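Type II secretion chaperone CpaB (Acinetobacter nosocomialis M2, PDB 6O38) acts as a chaperone for the secreted metalloprotease CpaA, binding it in a complex and probably preparing it for export through the type II secretion system. Local coordinates at residues Q42-E47 / V86-L91; M68-D73 / G159-M164; I95-K100 / I143-G148. All blocks are in the same frame, centred on the assembly; numbering follows the deposited sequence.

In the fold
All three contacts belong to one strongly curved antiparallel sheet. Interaction 2 is a regular ladder between neighbouring strands, mostly buried. Interaction 1 brings the two edge strands together, bridged once just before strand 45-47, with an apolar inner side and a polar, partly exposed outer side that carries a sulfate. Interaction 3 instead spans non-neighbouring strands 95-106 and 138-145 at the sheet's rim, where a salt bridge is joined by a little side-chain packing and CpaA reaches more residues than at the other two. Strand 45-47 of interaction 1 pairs with strand 68-72 of interaction 2, and strand 85-90 pairs with strand 95-106 of interaction 3. Met-164 and Phe-144 are where interactions 2 and 3 touch.

Interaction 1. Residues Q42-E47 / V86-L91. With SO4 (sulfate ion), chain B.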
ATOM      1  N   GLN G  42     -22.186  -1.933   2.473  1.00 78.96           N
ATOM      2  CA  GLN G  42     -20.763  -2.237   2.389  1.00 77.50           C
ATOM      3  C   GLN G  42     -19.925  -0.988   2.153  1.00 76.36           C
ATOM      4  O   GLN G  42     -18.748  -0.958   2.529  1.00 75.14           O
ATOM      5  CB  GLN G  42     -20.514  -3.264   1.283  1.00 76.65           C
ATOM      6  CG  GLN G  42     -21.207  -4.597   1.522  1.00 77.64           C
ATOM      7  CD  GLN G  42     -21.007  -5.576   0.382  1.00 77.11           C
ATOM      8  OE1 GLN G  42     -20.475  -5.222  -0.669  1.00 76.40           O
ATOM      9  NE2 GLN G  42     -21.435  -6.816   0.587  1.00 77.97           N
ATOM     10  N   ILE G  43     -20.509   0.046   1.547  1.00 76.55           N
ATOM     11  CA  ILE G  43     -19.787   1.291   1.317  1.00 75.57           C
ATOM     12  C   ILE G  43     -19.590   2.014   2.642  1.00 75.76           C
ATOM     13  O   ILE G  43     -20.535   2.181   3.425  1.00 77.36           O
ATOM     14  CB  ILE G  43     -20.542   2.167   0.307  1.00 75.78           C
ATOM     15  CG1 ILE G  43     -20.464   1.555  -1.094  1.00 75.67           C
ATOM     16  CG2 ILE G  43     -19.992   3.579   0.306  1.00 74.53           C
ATOM     17  CD1 ILE G  43     -21.210   2.342  -2.148  1.00 75.82           C
ATOM     18  N   VAL G  44     -18.359   2.447   2.900  1.00 73.18           N
ATOM     19  CA  VAL G  44     -18.028   3.106   4.161  1.00 73.23           C
ATOM     20  C   VAL G  44     -18.296   4.603   4.094  1.00 72.97           C
ATOM     21  O   VAL G  44     -18.999   5.158   4.942  1.00 74.68           O
ATOM     22  CB  VAL G  44     -16.562   2.811   4.540  1.00 70.93           C
ATOM     23  CG1 VAL G  44     -16.267   3.327   5.932  1.00 70.90           C
ATOM     24  CG2 VAL G  44     -16.285   1.323   4.454  1.00 70.79           C
ATOM     25  N   PHE G  45     -17.739   5.283   3.094  1.00 71.50           N
ATOM     26  CA  PHE G  45     -17.944   6.712   2.905  1.00 73.81           C
ATOM     27  C   PHE G  45     -18.323   6.985   1.456  1.00 75.85           C
ATOM     28  O   PHE G  45     -18.159   6.137   0.575  1.00 76.40           O
ATOM     29  CB  PHE G  45     -16.696   7.518   3.298  1.00 72.95           C
ATOM     30  CG  PHE G  45     -15.423   7.013   2.679  1.00 71.82           C
ATOM     31  CD1 PHE G  45     -15.068   7.379   1.390  1.00 74.66           C
ATOM     32  CD2 PHE G  45     -14.574   6.182   3.392  1.00 68.95           C
ATOM     33  CE1 PHE G  45     -13.897   6.918   0.821  1.00 75.59           C
ATOM     34  CE2 PHE G  45     -13.400   5.718   2.828  1.00 68.99           C
ATOM     35  CZ  PHE G  45     -13.062   6.087   1.541  1.00 72.65           C
ATOM     36  N   ASN G  46     -18.824   8.194   1.210  1.00 71.37           N
ATOM     37  CA  ASN G  46     -19.322   8.589  -0.100  1.00 74.85           C
ATOM     38  C   ASN G  46     -18.717   9.923  -0.511  1.00 77.24           C
ATOM     39  O   ASN G  46     -18.578  10.829   0.315  1.00 77.03           O
ATOM     40  CB  ASN G  46     -20.852   8.698  -0.102  1.00 76.78           C
ATOM     41  CG  ASN G  46     -21.531   7.357   0.079  1.00 75.36           C
ATOM     42  OD1 ASN G  46     -21.202   6.387  -0.601  1.00 74.33           O
ATOM     43  ND2 ASN G  46     -22.484   7.296   1.002  1.00 76.26           N
ATOM     44  N   GLU G  47     -18.366  10.037  -1.791  1.00 71.89           N
ATOM     45  CA  GLU G  47     -17.873  11.297  -2.324  1.00 74.47           C
ATOM     46  C   GLU G  47     -18.948  12.376  -2.241  1.00 77.59           C
ATOM     47  O   GLU G  47     -20.151  12.098  -2.222  1.00 78.94           O
ATOM     48  CB  GLU G  47     -17.431  11.139  -3.779  1.00 77.00           C
ATOM     49  CG  GLU G  47     -15.999  10.686  -3.970  1.00 75.72           C
ATOM     50  CD  GLU G  47     -15.365  11.305  -5.202  1.00 78.79           C
ATOM     51  OE1 GLU G  47     -15.511  12.530  -5.396  1.00 80.83           O
ATOM     52  OE2 GLU G  47     -14.721  10.568  -5.979  1.00 79.42           O
ATOM     53  N   VAL G  86     -16.778  -5.033   3.762  1.00 71.96           N
ATOM     54  CA  VAL G  86     -16.678  -3.579   3.735  1.00 70.54           C
ATOM     55  C   VAL G  86     -16.125  -3.163   2.378  1.00 69.56           C
ATOM     56  O   VAL G  86     -15.233  -3.824   1.834  1.00 69.07           O
ATOM     57  CB  VAL G  86     -15.797  -3.060   4.894  1.00 69.44           C
ATOM     58  CG1 VAL G  86     -14.839  -1.977   4.425  1.00 67.70           C
ATOM     59  CG2 VAL G  86     -16.668  -2.550   6.031  1.00 70.24           C
ATOM     60  N   LYS G  87     -16.658  -2.073   1.829  1.00 70.45           N
ATOM     61  CA  LYS G  87     -16.330  -1.625   0.482  1.00 70.25           C
ATOM     62  C   LYS G  87     -15.826  -0.188   0.509  1.00 69.03           C
ATOM     63  O   LYS G  87     -16.348   0.651   1.249  1.00 69.21           O
ATOM     64  CB  LYS G  87     -17.555  -1.731  -0.435  1.00 72.25           C
ATOM     65  CG  LYS G  87     -17.268  -1.517  -1.910  1.00 72.81           C
ATOM     66  CD  LYS G  87     -18.493  -1.865  -2.740  1.00 75.18           C
ATOM     67  CE  LYS G  87     -18.112  -2.303  -4.143  1.00 76.74           C
ATOM     68  NZ  LYS G  87     -19.270  -2.909  -4.856  1.00 79.65           N
ATOM     69  N   PHE G  88     -14.811   0.089  -0.308  1.00 68.75           N
ATOM     70  CA  PHE G  88     -14.249   1.425  -0.459  1.00 67.90           C
ATOM     71  C   PHE G  88     -14.404   1.879  -1.903  1.00 68.94           C
ATOM     72  O   PHE G  88     -14.143   1.111  -2.835  1.00 69.93           O
ATOM     73  CB  PHE G  88     -12.767   1.460  -0.068  1.00 66.46           C
ATOM     74  CG  PHE G  88     -12.499   1.046   1.350  1.00 65.69           C
ATOM     75  CD1 PHE G  88     -12.554   1.972   2.380  1.00 65.43           C
ATOM     76  CD2 PHE G  88     -12.178  -0.268   1.654  1.00 65.54           C
ATOM     77  CE1 PHE G  88     -12.303   1.594   3.686  1.00 65.19           C
ATOM     78  CE2 PHE G  88     -11.925  -0.651   2.957  1.00 65.23           C
ATOM     79  CZ  PHE G  88     -11.989   0.280   3.974  1.00 65.09           C
ATOM     80  N   GLN G  89     -14.824   3.131  -2.088  1.00 67.85           N
ATOM     81  CA  GLN G  89     -14.981   3.716  -3.417  1.00 68.92           C
ATOM     82  C   GLN G  89     -14.242   5.047  -3.462  1.00 68.10           C
ATOM     83  O   GLN G  89     -14.652   6.016  -2.815  1.00 67.77           O
ATOM     84  CB  GLN G  89     -16.456   3.897  -3.777  1.00 70.03           C
ATOM     85  CG  GLN G  89     -17.129   2.618  -4.248  1.00 71.58           C
ATOM     86  CD  GLN G  89     -18.481   2.868  -4.884  1.00 72.81           C
ATOM     87  OE1 GLN G  89     -19.061   3.943  -4.734  1.00 72.34           O
ATOM     88  NE2 GLN G  89     -18.989   1.875  -5.603  1.00 74.59           N
HETATM   89  N   MSE G  90     -13.152   5.082  -4.222  1.00 68.90           N
HETATM   90  CA  MSE G  90     -12.347   6.283  -4.414  1.00 68.32           C
HETATM   91  C   MSE G  90     -12.013   6.430  -5.895  1.00 68.86           C
HETATM   92  O   MSE G  90     -10.849   6.586  -6.265  1.00 68.57           O
HETATM   93  CB  MSE G  90     -11.080   6.227  -3.562  1.00 69.68           C
HETATM   94  CG  MSE G  90     -11.341   6.450  -2.081  1.00 68.84           C
HETATM   95 SE   MSE G  90      -9.874   5.892  -0.936  0.49 67.47          SE
HETATM   96  CE  MSE G  90     -10.182   3.972  -1.005  1.00 67.49           C
ATOM     97  N   LEU G  91     -13.062   6.357  -6.723  1.00 66.87           N
ATOM     98  CA  LEU G  91     -12.912   6.185  -8.168  1.00 67.37           C
ATOM     99  C   LEU G  91     -11.900   7.151  -8.777  1.00 66.17           C
ATOM    100  O   LEU G  91     -11.149   6.775  -9.685  1.00 66.38           O
ATOM    101  CB  LEU G  91     -14.270   6.344  -8.856  1.00 67.85           C
ATOM    102  CG  LEU G  91     -15.266   5.181  -8.776  1.00 69.47           C
ATOM    103  CD1 LEU G  91     -15.873   5.035  -7.384  1.00 69.26           C
ATOM    104  CD2 LEU G  91     -16.358   5.344  -9.824  1.00 70.07           C
TER
HETATM  105  S   SO4 B 201     -23.644  -0.812  -0.582  0.72 80.91           S
HETATM  106  O1  SO4 B 201     -23.175   0.224   0.333  0.72 76.80           O
HETATM  107  O2  SO4 B 201     -24.447  -1.784   0.153  0.72 74.35           O
HETATM  108  O3  SO4 B 201     -24.457  -0.199  -1.629  0.72 79.79           O
HETATM  109  O4  SO4 B 201     -22.496  -1.482  -1.187  0.72 83.25           O
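Val-44 fills the hollow between Val-86 and Phe-88, two side chains on the same side of strand 86-90. Its CG2 methyl is the bump: it sits 3.6 Å from Val-86 CG1 and lies over one face of the Phe-88 ring, 4.1 Å from CE1. With CG1 of Val-44 turned anti to the backbone N (chi1 -172°), CG2 is the branch that goes down into this notch. The next hollow, between Phe-88 and Met-90, takes the ring of Phe-45. Phe-45 CE2 comes to the edge of the Phe-88 ring, 3.9 Å from CD1. Another part of the Phe-45 rim meets selenomethionine Met-90, whose CG lies near the ring plane, 3.9 Å from Phe-45 CE1. The selenium of Met-90 is 5.4 Å from the Phe-45 centroid and 85° off the ring normal, a Met-aromatic contact at the edge. On the outer side, Ile-43 lays its CD1 against the amide of Gln-89, 3.7 Å from OE1, while CB of Gln-42 rests on CB of Lys-87. The backbones make a single bridge, between Ile-43 and Lys-87. Val-44 N donates to Lys-87 O at 3.2 Å; Lys-87 N donates to Gln-42 O, although the very short modelled length is doubtful. A sulfate, probably from the crystallisation liquor, accepts from Ile-43 N at 2.9 Å and, weakly, from Gln-42 N. Met-141 and Ile-143 of strand 138-145 pack against the inner side chains. Strands 45-47 and 86-90 run nearly parallel (18° apart) and are the outermost of an otherwise antiparallel sheet; a lone bridge just ahead of strand 45-47, with apolar side chains facing inward, is consistent with a curled, barrel-like sheet whose edge strands meet.

Interaction 2. Residues M68-D73 / G159-M164; sequences MVIKYD and GLVQTM
An antiparallel beta ladder joins strands 68-72 and 159-163, with Met-68 opposite Val-161 and Ile-70 opposite Gly-159 as hydrogen-bonded pairs and Val-69 opposite Leu-160 as the non-hydrogen-bonded pair between them. Met-68 N donates to Val-161 O at 2.6 Å, and Val-161 N returns a bond to Met-68 O at 3.0 Å. Ile-70 N donates to Gly-159 O at 3.1 Å. Gly-159 N completes the ladder by bonding to Ile-70 O. On the buried face CG2 of Val-161 lies between two neighbours: the terminal CE of selenomethionine Met-68 at 3.6 Å, and CG1 of Ile-70 at 3.5 Å. The Met-68 and Val-161 side chains lie alongside each other, whereas Ile-70 crosses Val-161 at about a right angle. Ile-70 CG1 stands between its own N and carbonyl carbon (chi1 52°), and chi2 then turns CD1 over the bare backbone of Gly-159, 3.9 Å from its CA. On the other face Leu-160 reaches CD1 across to the Met-68 backbone, 3.4 Å from its N. Strand 148-155 flanks strand 158-163 and sends Ile-154 and Ala-152 against Ile-70 and Val-161; strand 45-47 flanks strand 68-72, with Phe-45 on Ile-70; Met-90 of strand 85-90 packs on Met-68 and Val-161, and Asp-73 N-caps helix 74-78 through Lys-75 N.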
HETATM    1  N   MSE G  68     -10.068  14.849  -1.326  1.00 73.92           N
HETATM    2  CA  MSE G  68     -11.399  14.460  -1.770  1.00 74.59           C
HETATM    3  C   MSE G  68     -12.384  14.454  -0.605  1.00 73.39           C
HETATM    4  O   MSE G  68     -12.295  13.611   0.289  1.00 70.60           O
HETATM    5  CB  MSE G  68     -11.341  13.082  -2.431  1.00 73.52           C
HETATM    6  CG  MSE G  68     -12.638  12.607  -3.050  1.00 74.79           C
HETATM    7 SE   MSE G  68     -12.423  10.796  -3.730  0.47 74.10          SE
HETATM    8  CE  MSE G  68     -11.917   9.931  -2.063  1.00 69.24           C
ATOM      9  N   VAL G  69     -13.323  15.401  -0.618  1.00 74.41           N
ATOM     10  CA  VAL G  69     -14.277  15.528   0.476  1.00 74.53           C
ATOM     11  C   VAL G  69     -15.260  14.365   0.438  1.00 73.13           C
ATOM     12  O   VAL G  69     -15.735  13.961  -0.632  1.00 74.22           O
ATOM     13  CB  VAL G  69     -15.011  16.877   0.393  1.00 79.23           C
ATOM     14  CG1 VAL G  69     -15.644  17.221   1.734  1.00 79.51           C
ATOM     15  CG2 VAL G  69     -14.058  17.974  -0.058  1.00 81.47           C
ATOM     16  N   ILE G  70     -15.571  13.817   1.615  1.00 73.36           N
ATOM     17  CA  ILE G  70     -16.455  12.664   1.730  1.00 72.86           C
ATOM     18  C   ILE G  70     -17.385  12.844   2.921  1.00 75.04           C
ATOM     19  O   ILE G  70     -17.087  13.567   3.874  1.00 76.95           O
ATOM     20  CB  ILE G  70     -15.674  11.336   1.872  1.00 70.77           C
ATOM     21  CG1 ILE G  70     -14.637  11.437   2.994  1.00 70.57           C
ATOM     22  CG2 ILE G  70     -15.027  10.946   0.549  1.00 69.08           C
ATOM     23  CD1 ILE G  70     -15.064  10.792   4.298  1.00 70.94           C
ATOM     24  N   LYS G  71     -18.527  12.166   2.852  1.00 75.12           N
ATOM     25  CA  LYS G  71     -19.460  12.073   3.965  1.00 76.85           C
ATOM     26  C   LYS G  71     -19.347  10.690   4.592  1.00 75.61           C
ATOM     27  O   LYS G  71     -19.134   9.696   3.892  1.00 73.77           O
ATOM     28  CB  LYS G  71     -20.897  12.335   3.506  1.00 77.54           C
ATOM     29  CG  LYS G  71     -21.911  12.363   4.640  1.00 79.55           C
ATOM     30  CD  LYS G  71     -23.225  12.990   4.205  1.00 82.87           C
ATOM     31  CE  LYS G  71     -24.184  13.110   5.378  1.00 86.39           C
ATOM     32  NZ  LYS G  71     -25.412  13.873   5.023  1.00 90.77           N
ATOM     33  N   TYR G  72     -19.488  10.630   5.914  1.00 77.14           N
ATOM     34  CA  TYR G  72     -19.217   9.408   6.655  1.00 76.06           C
ATOM     35  C   TYR G  72     -20.232   9.231   7.773  1.00 78.03           C
ATOM     36  O   TYR G  72     -20.601  10.195   8.449  1.00 80.34           O
ATOM     37  CB  TYR G  72     -17.795   9.430   7.227  1.00 75.08           C
ATOM     38  CG  TYR G  72     -17.491   8.324   8.207  1.00 74.51           C
ATOM     39  CD1 TYR G  72     -17.488   6.995   7.808  1.00 72.73           C
ATOM     40  CD2 TYR G  72     -17.186   8.612   9.531  1.00 76.11           C
ATOM     41  CE1 TYR G  72     -17.204   5.983   8.704  1.00 72.47           C
ATOM     42  CE2 TYR G  72     -16.897   7.610  10.430  1.00 75.84           C
ATOM     43  CZ  TYR G  72     -16.907   6.298  10.013  1.00 73.98           C
ATOM     44  OH  TYR G  72     -16.618   5.301  10.913  1.00 73.99           O
ATOM     45  N   ASP G  73     -20.679   7.995   7.956  1.00 79.49           N
ATOM     46  CA  ASP G  73     -21.594   7.634   9.039  1.00 81.24           C
ATOM     47  C   ASP G  73     -20.877   6.681   9.981  1.00 80.52           C
ATOM     48  O   ASP G  73     -20.607   5.526   9.600  1.00 78.80           O
ATOM     49  CB  ASP G  73     -22.868   6.994   8.486  1.00 81.61           C
ATOM     50  CG  ASP G  73     -24.003   6.970   9.498  1.00 84.43           C
ATOM     51  OD1 ASP G  73     -23.736   6.790  10.704  1.00 85.40           O
ATOM     52  OD2 ASP G  73     -25.170   7.134   9.081  1.00 87.22           O
ATOM     53  N   GLY G 159     -15.374  14.412   6.155  1.00 70.74           N
ATOM     54  CA  GLY G 159     -13.977  14.036   6.188  1.00 69.71           C
ATOM     55  C   GLY G 159     -13.274  14.357   4.887  1.00 70.59           C
ATOM     56  O   GLY G 159     -13.875  14.857   3.934  1.00 71.81           O
ATOM     57  N   LEU G 160     -11.977  14.059   4.863  1.00 66.91           N
ATOM     58  CA  LEU G 160     -11.125  14.349   3.718  1.00 69.15           C
ATOM     59  C   LEU G 160     -10.211  13.162   3.458  1.00 68.61           C
ATOM     60  O   LEU G 160      -9.500  12.714   4.363  1.00 67.96           O
ATOM     61  CB  LEU G 160     -10.291  15.613   3.957  1.00 71.91           C
ATOM     62  CG  LEU G 160      -9.418  16.102   2.799  1.00 74.33           C
ATOM     63  CD1 LEU G 160     -10.277  16.555   1.628  1.00 73.97           C
ATOM     64  CD2 LEU G 160      -8.494  17.221   3.259  1.00 77.24           C
ATOM     65  N   VAL G 161     -10.232  12.658   2.228  1.00 68.71           N
ATOM     66  CA  VAL G 161      -9.343  11.589   1.793  1.00 68.61           C
ATOM     67  C   VAL G 161      -8.338  12.176   0.815  1.00 71.11           C
ATOM     68  O   VAL G 161      -8.692  12.995  -0.041  1.00 72.30           O
ATOM     69  CB  VAL G 161     -10.106  10.414   1.153  1.00 67.19           C
ATOM     70  CG1 VAL G 161      -9.502   9.092   1.592  1.00 66.01           C
ATOM     71  CG2 VAL G 161     -11.568  10.473   1.524  1.00 65.75           C
ATOM     72  N   GLN G 162      -7.084  11.752   0.943  1.00 67.20           N
ATOM     73  CA  GLN G 162      -6.017  12.282   0.114  1.00 69.31           C
ATOM     74  C   GLN G 162      -4.905  11.251   0.016  1.00 68.64           C
ATOM     75  O   GLN G 162      -4.774  10.367   0.866  1.00 67.07           O
ATOM     76  CB  GLN G 162      -5.465  13.595   0.685  1.00 71.31           C
ATOM     77  CG  GLN G 162      -4.897  13.448   2.091  1.00 71.05           C
ATOM     78  CD  GLN G 162      -4.436  14.765   2.683  1.00 73.58           C
ATOM     79  OE1 GLN G 162      -4.951  15.828   2.341  1.00 75.23           O
ATOM     80  NE2 GLN G 162      -3.459  14.699   3.580  1.00 73.89           N
ATOM     81  N   THR G 163      -4.106  11.374  -1.039  1.00 79.69           N
ATOM     82  CA  THR G 163      -2.881  10.599  -1.121  1.00 75.75           C
ATOM     83  C   THR G 163      -1.882  11.131  -0.100  1.00 72.54           C
ATOM     84  O   THR G 163      -1.878  12.317   0.236  1.00 74.60           O
ATOM     85  CB  THR G 163      -2.290  10.666  -2.529  1.00 79.56           C
ATOM     86  OG1 THR G 163      -3.067  11.564  -3.333  1.00 86.00           O
ATOM     87  CG2 THR G 163      -2.294   9.287  -3.173  1.00 78.55           C
HETATM   88  N   MSE G 164      -1.035  10.238   0.397  1.00 67.95           N
HETATM   89  CA  MSE G 164      -0.155  10.570   1.513  1.00 64.90           C
HETATM   90  C   MSE G 164       0.904  11.609   1.148  1.00 66.83           C
HETATM   91  O   MSE G 164       1.563  12.165   2.028  1.00 65.34           O
HETATM   92  CB  MSE G 164       0.509   9.302   2.050  1.00 60.43           C
HETATM   93  CG  MSE G 164      -0.492   8.255   2.509  1.00 58.99           C
HETATM   94 SE   MSE G 164      -0.018   7.414   4.200  0.40 53.70          SE
HETATM   95  CE  MSE G 164      -1.684   6.453   4.531  1.00 55.20           C
TER

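Interaction 3. Residues I95-K100 / I143-G148; sequences INRTGK and IFTEKG
Ile-95 begins the contact with its CD1, which slips past Thr-145 at 3.8 Å from OG1 and past Lys-147 at 4.0 Å from CB. Asn-96 turns the other way, and its backbone N bonds to Glu-70 of the CpaA chain. Arg-97 then reaches across to Glu-146, its CG set between the backbone N and carbonyl carbon (chi1 64°) and the chain kinked twice more on its way to the acid. NH2 donates to Glu-146 OE2 at 3.0 Å, the heart of a salt bridge; OE2 uses its syn lone pair and lies at the guanidinium edge, 8° out of plane. NH1 adds a weak bond to the same oxygen, and the carboxylate stands almost upright against the guanidinium, their planes 83° apart. The acid sits on a beta hairpin: Thr-145 to Gly-148 form a type I turn linking strands 138-145 and 148-155. Gly-148 O accepts from Thr-145 N and, at 2.8 Å, from Thr-145 OG1, which fixes the hydroxyl of the threonine whose CB lies 3.6 Å from Arg-97 NH1. Phe-118 makes a cation-pi contact with Arg-97. Beyond Arg-97 the strand leaves this contact, still paired with strand 85-90.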
ATOM      1  N   ILE G  95      -9.565   3.432  -6.987  1.00 67.54           N
ATOM      2  CA  ILE G  95      -9.760   2.401  -5.974  1.00 67.48           C
ATOM      3  C   ILE G  95     -11.244   2.073  -5.900  1.00 68.16           C
ATOM      4  O   ILE G  95     -12.065   2.935  -5.563  1.00 67.46           O
ATOM      5  CB  ILE G  95      -9.227   2.839  -4.603  1.00 65.56           C
ATOM      6  CG1 ILE G  95      -7.770   3.282  -4.720  1.00 65.19           C
ATOM      7  CG2 ILE G  95      -9.351   1.701  -3.606  1.00 65.17           C
ATOM      8  CD1 ILE G  95      -6.834   2.186  -5.179  1.00 66.22           C
ATOM      9  N   ASN G  96     -11.585   0.824  -6.217  1.00 65.21           N
ATOM     10  CA  ASN G  96     -12.963   0.335  -6.125  1.00 66.13           C
ATOM     11  C   ASN G  96     -12.878  -1.158  -5.802  1.00 67.21           C
ATOM     12  O   ASN G  96     -12.744  -1.991  -6.699  1.00 69.54           O
ATOM     13  CB  ASN G  96     -13.730   0.595  -7.413  1.00 67.98           C
ATOM     14  CG  ASN G  96     -15.166   0.125  -7.340  1.00 69.15           C
ATOM     15  OD1 ASN G  96     -15.788   0.148  -6.278  1.00 68.07           O
ATOM     16  ND2 ASN G  96     -15.701  -0.312  -8.472  1.00 71.47           N
ATOM     17  N   ARG G  97     -12.960  -1.479  -4.512  1.00 67.45           N
ATOM     18  CA  ARG G  97     -12.734  -2.846  -4.064  1.00 67.92           C
ATOM     19  C   ARG G  97     -13.434  -3.058  -2.731  1.00 66.45           C
ATOM     20  O   ARG G  97     -13.844  -2.107  -2.060  1.00 65.11           O
ATOM     21  CB  ARG G  97     -11.238  -3.148  -3.950  1.00 67.63           C
ATOM     22  CG  ARG G  97     -10.517  -2.317  -2.900  1.00 65.18           C
ATOM     23  CD  ARG G  97      -9.111  -1.973  -3.354  1.00 65.50           C
ATOM     24  NE  ARG G  97      -8.385  -3.154  -3.811  1.00 67.50           N
ATOM     25  CZ  ARG G  97      -7.258  -3.111  -4.512  1.00 68.46           C
ATOM     26  NH1 ARG G  97      -6.727  -1.942  -4.846  1.00 67.60           N
ATOM     27  NH2 ARG G  97      -6.664  -4.235  -4.888  1.00 70.15           N
ATOM     28  N   THR G  98     -13.559  -4.326  -2.353  1.00 67.59           N
ATOM     29  CA  THR G  98     -14.191  -4.733  -1.109  1.00 66.96           C
ATOM     30  C   THR G  98     -13.165  -5.375  -0.182  1.00 65.79           C
ATOM     31  O   THR G  98     -12.049  -5.718  -0.584  1.00 65.62           O
ATOM     32  CB  THR G  98     -15.348  -5.705  -1.372  1.00 69.49           C
ATOM     33  OG1 THR G  98     -14.863  -6.848  -2.089  1.00 71.05           O
ATOM     34  CG2 THR G  98     -16.437  -5.029  -2.188  1.00 70.73           C
ATOM     35  N   GLY G  99     -13.564  -5.538   1.076  1.00 66.22           N
ATOM     36  CA  GLY G  99     -12.709  -6.145   2.079  1.00 65.73           C
ATOM     37  C   GLY G  99     -13.545  -6.694   3.210  1.00 67.79           C
ATOM     38  O   GLY G  99     -14.752  -6.457   3.293  1.00 68.72           O
ATOM     39  N   LYS G 100     -12.885  -7.441   4.091  1.00 65.86           N
ATOM     40  CA  LYS G 100     -13.552  -8.103   5.203  1.00 67.23           C
ATOM     41  C   LYS G 100     -12.870  -7.734   6.511  1.00 66.13           C
ATOM     42  O   LYS G 100     -11.640  -7.708   6.593  1.00 64.49           O
ATOM     43  CB  LYS G 100     -13.551  -9.626   5.024  1.00 68.48           C
ATOM     44  CG  LYS G 100     -13.967 -10.074   3.635  1.00 69.65           C
ATOM     45  CD  LYS G 100     -14.838 -11.314   3.678  1.00 71.93           C
ATOM     46  CE  LYS G 100     -15.417 -11.611   2.303  1.00 73.42           C
ATOM     47  NZ  LYS G 100     -16.425 -12.705   2.341  1.00 75.71           N
ATOM     48  N   ILE G 143      -5.784   3.214   4.359  1.00 59.26           N
ATOM     49  CA  ILE G 143      -6.101   2.291   3.276  1.00 59.41           C
ATOM     50  C   ILE G 143      -4.808   2.027   2.517  1.00 60.29           C
ATOM     51  O   ILE G 143      -4.276   2.920   1.846  1.00 60.82           O
ATOM     52  CB  ILE G 143      -7.196   2.848   2.356  1.00 59.48           C
ATOM     53  CG1 ILE G 143      -8.421   3.240   3.185  1.00 59.14           C
ATOM     54  CG2 ILE G 143      -7.570   1.829   1.291  1.00 59.76           C
ATOM     55  CD1 ILE G 143      -9.351   4.207   2.493  1.00 59.68           C
ATOM     56  N   PHE G 144      -4.301   0.800   2.620  1.00 59.25           N
ATOM     57  CA  PHE G 144      -3.026   0.416   2.022  1.00 59.81           C
ATOM     58  C   PHE G 144      -3.284  -0.596   0.913  1.00 60.35           C
ATOM     59  O   PHE G 144      -3.624  -1.753   1.185  1.00 60.72           O
ATOM     60  CB  PHE G 144      -2.084  -0.155   3.081  1.00 60.29           C
ATOM     61  CG  PHE G 144      -1.768   0.806   4.190  1.00 59.92           C
ATOM     62  CD1 PHE G 144      -1.341   2.093   3.910  1.00 59.64           C
ATOM     63  CD2 PHE G 144      -1.902   0.423   5.515  1.00 60.14           C
ATOM     64  CE1 PHE G 144      -1.051   2.980   4.930  1.00 59.38           C
ATOM     65  CE2 PHE G 144      -1.613   1.307   6.539  1.00 59.92           C
ATOM     66  CZ  PHE G 144      -1.187   2.586   6.246  1.00 59.43           C
ATOM     67  N   THR G 145      -3.114  -0.162  -0.331  1.00 60.67           N
ATOM     68  CA  THR G 145      -3.224  -1.024  -1.497  1.00 61.38           C
ATOM     69  C   THR G 145      -1.930  -0.962  -2.298  1.00 62.40           C
ATOM     70  O   THR G 145      -1.077  -0.097  -2.081  1.00 62.65           O
ATOM     71  CB  THR G 145      -4.410  -0.621  -2.383  1.00 61.49           C
ATOM     72  OG1 THR G 145      -4.106   0.601  -3.066  1.00 62.08           O
ATOM     73  CG2 THR G 145      -5.668  -0.435  -1.549  1.00 60.74           C
ATOM     74  N   GLU G 146      -1.788  -1.902  -3.233  1.00 63.27           N
ATOM     75  CA  GLU G 146      -0.634  -1.883  -4.123  1.00 64.68           C
ATOM     76  C   GLU G 146      -0.684  -0.714  -5.099  1.00 65.33           C
ATOM     77  O   GLU G 146       0.357  -0.333  -5.643  1.00 66.77           O
ATOM     78  CB  GLU G 146      -0.538  -3.202  -4.897  1.00 65.63           C
ATOM     79  CG  GLU G 146      -1.634  -3.411  -5.938  1.00 66.22           C
ATOM     80  CD  GLU G 146      -2.989  -3.724  -5.330  1.00 66.21           C
ATOM     81  OE1 GLU G 146      -3.053  -4.011  -4.116  1.00 64.59           O
ATOM     82  OE2 GLU G 146      -3.994  -3.681  -6.071  1.00 67.32           O
ATOM     83  N   LYS G 147      -1.866  -0.140  -5.328  1.00 64.70           N
ATOM     84  CA  LYS G 147      -2.008   1.001  -6.221  1.00 65.70           C
ATOM     85  C   LYS G 147      -1.736   2.333  -5.535  1.00 65.45           C
ATOM     86  O   LYS G 147      -1.691   3.362  -6.217  1.00 66.69           O
ATOM     87  CB  LYS G 147      -3.406   1.018  -6.845  1.00 65.65           C
ATOM     88  CG  LYS G 147      -3.675  -0.149  -7.784  1.00 68.25           C
ATOM     89  CD  LYS G 147      -5.078  -0.082  -8.368  1.00 68.82           C
ATOM     90  CE  LYS G 147      -5.321  -1.217  -9.351  1.00 72.31           C
ATOM     91  NZ  LYS G 147      -6.696  -1.174  -9.923  1.00 72.92           N
ATOM     92  N   GLY G 148      -1.568   2.345  -4.224  1.00 65.08           N
ATOM     93  CA  GLY G 148      -1.345   3.584  -3.501  1.00 63.89           C
ATOM     94  C   GLY G 148      -1.906   3.502  -2.099  1.00 62.22           C
ATOM     95  O   GLY G 148      -2.653   2.593  -1.745  1.00 61.47           O
TER